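Local coordinates for protein FkbI (Streptomyces hygroscopicus, PDB 1R2J) that binds FAD and probably acts as an acyl-ACP dehydrogenase in making the methoxymalonyl extender unit of the polyketide FK520, at residues W142-A147 / A189-L194. Sequence-based numbering, arbitrary orientation.
Sequences WTTAAA and AGHADL. With FAD (flavin-adenine dinucleotide), chain B.
The flavin-binding edge of the middle beta domain of the acyl-CoA dehydrogenase fold is built where W142 and H191 meet beside the isoalloxazine as strands 133-143 and 192-196 run antiparallel. T143 and A192 form a hydrogen-bonded pair: A192 N reaches T143 O at 3.0 Å, while the return bond from T143 N is weak. Where the chain turns a corner, W142 N donates to D193 OD1 at 2.9 Å, meeting the carboxylate oxygen nearly along its C-O axis. The indole lies obliquely to the imidazole, planes at 52°, with W142 CZ3 3.8 Å from H191 CG over one imidazole face; flavin C8M sits over one face of the indole. H191 NE2 is hydrogen-bonded to C186 O, which helps fix the ring's rotation, whereas buried H191 ND1 has no partner. A type II turn from T143 to A146 follows, and just beyond it A147 N donates to G190 O across the contact (3.1 Å, 168° at the hydrogen). T144 grips the flavin twice: its backbone N donates to O4, and, with OG1 beside the backbone N and anti to the carbonyl carbon (chi1 -63°), T144 OG1 donates to flavin N5 at 2.6 Å.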
loop_
_atom_site.group_PDB
_atom_site.type_symbol
_atom_site.label_atom_id
_atom_site.label_comp_id
_atom_site.label_asym_id
_atom_site.label_seq_id
_atom_site.Cartn_x
_atom_site.Cartn_y
_atom_site.Cartn_z
ATOM N N TRP A 142 11.055 -7.212 -2.832
ATOM C CA TRP A 142 10.176 -6.563 -1.866
ATOM C C TRP A 142 8.683 -6.552 -2.152
ATOM O O TRP A 142 7.988 -5.639 -1.716
ATOM C CB TRP A 142 10.623 -5.118 -1.667
ATOM C CG TRP A 142 11.729 -4.977 -0.714
ATOM C CD1 TRP A 142 13.065 -5.002 -0.989
ATOM C CD2 TRP A 142 11.609 -4.800 0.697
ATOM N NE1 TRP A 142 13.787 -4.847 0.169
ATOM C CE2 TRP A 142 12.917 -4.720 1.220
ATOM C CE3 TRP A 142 10.521 -4.701 1.572
ATOM C CZ2 TRP A 142 13.168 -4.544 2.584
ATOM C CZ3 TRP A 142 10.770 -4.526 2.927
ATOM C CH2 TRP A 142 12.086 -4.448 3.419
ATOM N N THR A 143 8.176 -7.553 -2.859
ATOM C CA THR A 143 6.753 -7.592 -3.177
ATOM C C THR A 143 5.886 -7.721 -1.927
ATOM O O THR A 143 5.932 -8.733 -1.229
ATOM C CB THR A 143 6.440 -8.760 -4.121
ATOM O OG1 THR A 143 7.398 -8.769 -5.184
ATOM C CG2 THR A 143 5.050 -8.604 -4.717
ATOM N N THR A 144 5.089 -6.691 -1.651
ATOM C CA THR A 144 4.214 -6.692 -0.481
ATOM C C THR A 144 3.115 -7.751 -0.538
ATOM O O THR A 144 2.490 -7.949 -1.580
ATOM C CB THR A 144 3.532 -5.323 -0.294
ATOM O OG1 THR A 144 4.527 -4.322 -0.054
ATOM C CG2 THR A 144 2.566 -5.371 0.888
ATOM N N ALA A 145 2.890 -8.413 0.597
ATOM C CA ALA A 145 1.867 -9.449 0.735
ATOM C C ALA A 145 2.115 -10.699 -0.114
ATOM O O ALA A 145 1.297 -11.624 -0.117
ATOM C CB ALA A 145 0.495 -8.864 0.407
ATOM N N ALA A 146 3.233 -10.736 -0.831
ATOM C CA ALA A 146 3.539 -11.885 -1.682
ATOM C C ALA A 146 3.561 -13.210 -0.915
ATOM O O ALA A 146 3.231 -14.258 -1.465
ATOM C CB ALA A 146 4.875 -11.670 -2.395
ATOM N N ALA A 147 3.948 -13.165 0.355
ATOM C CA ALA A 147 4.012 -14.377 1.169
ATOM C C ALA A 147 2.626 -14.945 1.467
ATOM O O ALA A 147 2.507 -16.071 1.948
ATOM C CB ALA A 147 4.748 -14.087 2.477
ATOM N N ALA A 189 3.700 -7.413 6.860
ATOM C CA ALA A 189 3.074 -7.297 5.548
ATOM C C ALA A 189 3.407 -8.416 4.562
ATOM O O ALA A 189 2.910 -8.416 3.433
ATOM C CB ALA A 189 3.417 -5.953 4.935
ATOM N N GLY A 190 4.253 -9.352 4.977
ATOM C CA GLY A 190 4.607 -10.463 4.110
ATOM C C GLY A 190 5.394 -10.120 2.856
ATOM O O GLY A 190 5.102 -10.644 1.784
ATOM N N HIS A 191 6.394 -9.253 2.984
ATOM C CA HIS A 191 7.228 -8.860 1.847
ATOM C C HIS A 191 8.031 -10.072 1.398
ATOM O O HIS A 191 8.474 -10.866 2.217
ATOM C CB HIS A 191 8.212 -7.761 2.260
ATOM C CG HIS A 191 7.581 -6.645 3.030
ATOM N ND1 HIS A 191 6.750 -5.716 2.446
ATOM C CD2 HIS A 191 7.620 -6.340 4.346
ATOM C CE1 HIS A 191 6.299 -4.887 3.370
ATOM N NE2 HIS A 191 6.813 -5.245 4.533
ATOM N N ALA A 192 8.228 -10.216 0.096
ATOM C CA ALA A 192 9.003 -11.340 -0.401
ATOM C C ALA A 192 9.468 -11.099 -1.825
ATOM O O ALA A 192 8.786 -10.434 -2.602
ATOM C CB ALA A 192 8.167 -12.611 -0.328
ATOM N N ASP A 193 10.646 -11.620 -2.156
ATOM C CA ASP A 193 11.170 -11.479 -3.504
ATOM C C ASP A 193 10.538 -12.601 -4.317
ATOM O O ASP A 193 10.186 -13.650 -3.771
ATOM C CB ASP A 193 12.695 -11.631 -3.529
ATOM C CG ASP A 193 13.409 -10.582 -2.687
ATOM O OD1 ASP A 193 12.875 -9.461 -2.532
ATOM O OD2 ASP A 193 14.518 -10.875 -2.191
ATOM N N LEU A 194 10.397 -12.382 -5.618
ATOM C CA LEU A 194 9.807 -13.383 -6.492
ATOM C C LEU A 194 10.839 -13.914 -7.484
ATOM O O LEU A 194 11.455 -13.151 -8.228
ATOM C CB LEU A 194 8.629 -12.779 -7.264
ATOM C CG LEU A 194 7.541 -12.079 -6.450
ATOM C CD1 LEU A 194 6.449 -11.570 -7.384
ATOM C CD2 LEU A 194 6.970 -13.044 -5.421
HETATM P PA FAD B . 16.747 3.629 -5.494
HETATM O O1A FAD B . 15.490 3.599 -6.232
HETATM O O2A FAD B . 17.938 2.710 -5.437
HETATM O O5B FAD B . 16.762 4.397 -4.172
HETATM C C5B FAD B . 17.264 5.626 -4.521
HETATM C C4B FAD B . 17.380 6.687 -3.481
HETATM O O4B FAD B . 17.860 7.641 -4.492
HETATM C C3B FAD B . 16.000 7.129 -3.110
HETATM O O3B FAD B . 16.071 7.862 -1.931
HETATM C C2B FAD B . 15.550 7.933 -4.235
HETATM O O2B FAD B . 14.516 8.936 -4.049
HETATM C C1B FAD B . 16.852 8.571 -4.801
HETATM N N9A FAD B . 16.780 8.727 -6.216
HETATM C C8A FAD B . 16.779 7.773 -7.270
HETATM N N7A FAD B . 16.689 8.270 -8.468
HETATM C C5A FAD B . 16.625 9.635 -8.268
HETATM C C6A FAD B . 16.524 10.725 -9.138
HETATM N N6A FAD B . 16.473 10.587 -10.470
HETATM N N1A FAD B . 16.480 11.993 -8.590
HETATM C C2A FAD B . 16.532 12.171 -7.249
HETATM N N3A FAD B . 16.635 11.151 -6.298
HETATM C C4A FAD B . 16.674 9.897 -6.969
HETATM N N1 FAD B . 7.929 -2.753 -4.971
HETATM C C2 FAD B . 6.969 -3.414 -5.740
HETATM O O2 FAD B . 7.091 -3.555 -6.971
HETATM N N3 FAD B . 5.847 -3.939 -5.115
HETATM C C4 FAD B . 5.584 -3.871 -3.723
HETATM O O4 FAD B . 4.525 -4.389 -3.256
HETATM C C4X FAD B . 6.554 -3.234 -2.982
HETATM N N5 FAD B . 6.312 -3.176 -1.543
HETATM C C5X FAD B . 7.293 -2.561 -0.737
HETATM C C6 FAD B . 7.157 -2.480 0.675
HETATM C C7 FAD B . 8.135 -1.907 1.543
HETATM C C7M FAD B . 7.902 -1.870 3.052
HETATM C C8 FAD B . 9.324 -1.393 0.954
HETATM C C8M FAD B . 10.463 -0.786 1.753
HETATM C C9 FAD B . 9.495 -1.428 -0.406
HETATM C C9A FAD B . 8.497 -1.981 -1.289
HETATM N N10 FAD B . 8.643 -2.051 -2.772
HETATM C C10 FAD B . 7.712 -2.678 -3.609
HETATM C "C1'" FAD B . 9.817 -1.372 -3.115
HETATM C "C2'" FAD B . 9.538 0.211 -3.405
HETATM O "O2'" FAD B . 9.087 0.117 -4.787
HETATM C "C3'" FAD B . 10.838 0.793 -3.417
HETATM O "O3'" FAD B . 10.971 1.642 -2.250
HETATM C "C4'" FAD B . 11.550 1.692 -4.459
HETATM O "O4'" FAD B . 11.527 1.360 -5.821
HETATM C "C5'" FAD B . 12.867 1.489 -3.876
HETATM O "O5'" FAD B . 13.910 1.426 -4.800
HETATM P P FAD B . 15.352 1.022 -4.173
HETATM O O1P FAD B . 15.121 0.656 -5.488
HETATM O O2P FAD B . 16.804 0.547 -4.448
HETATM O O3P FAD B . 16.140 2.316 -4.764
#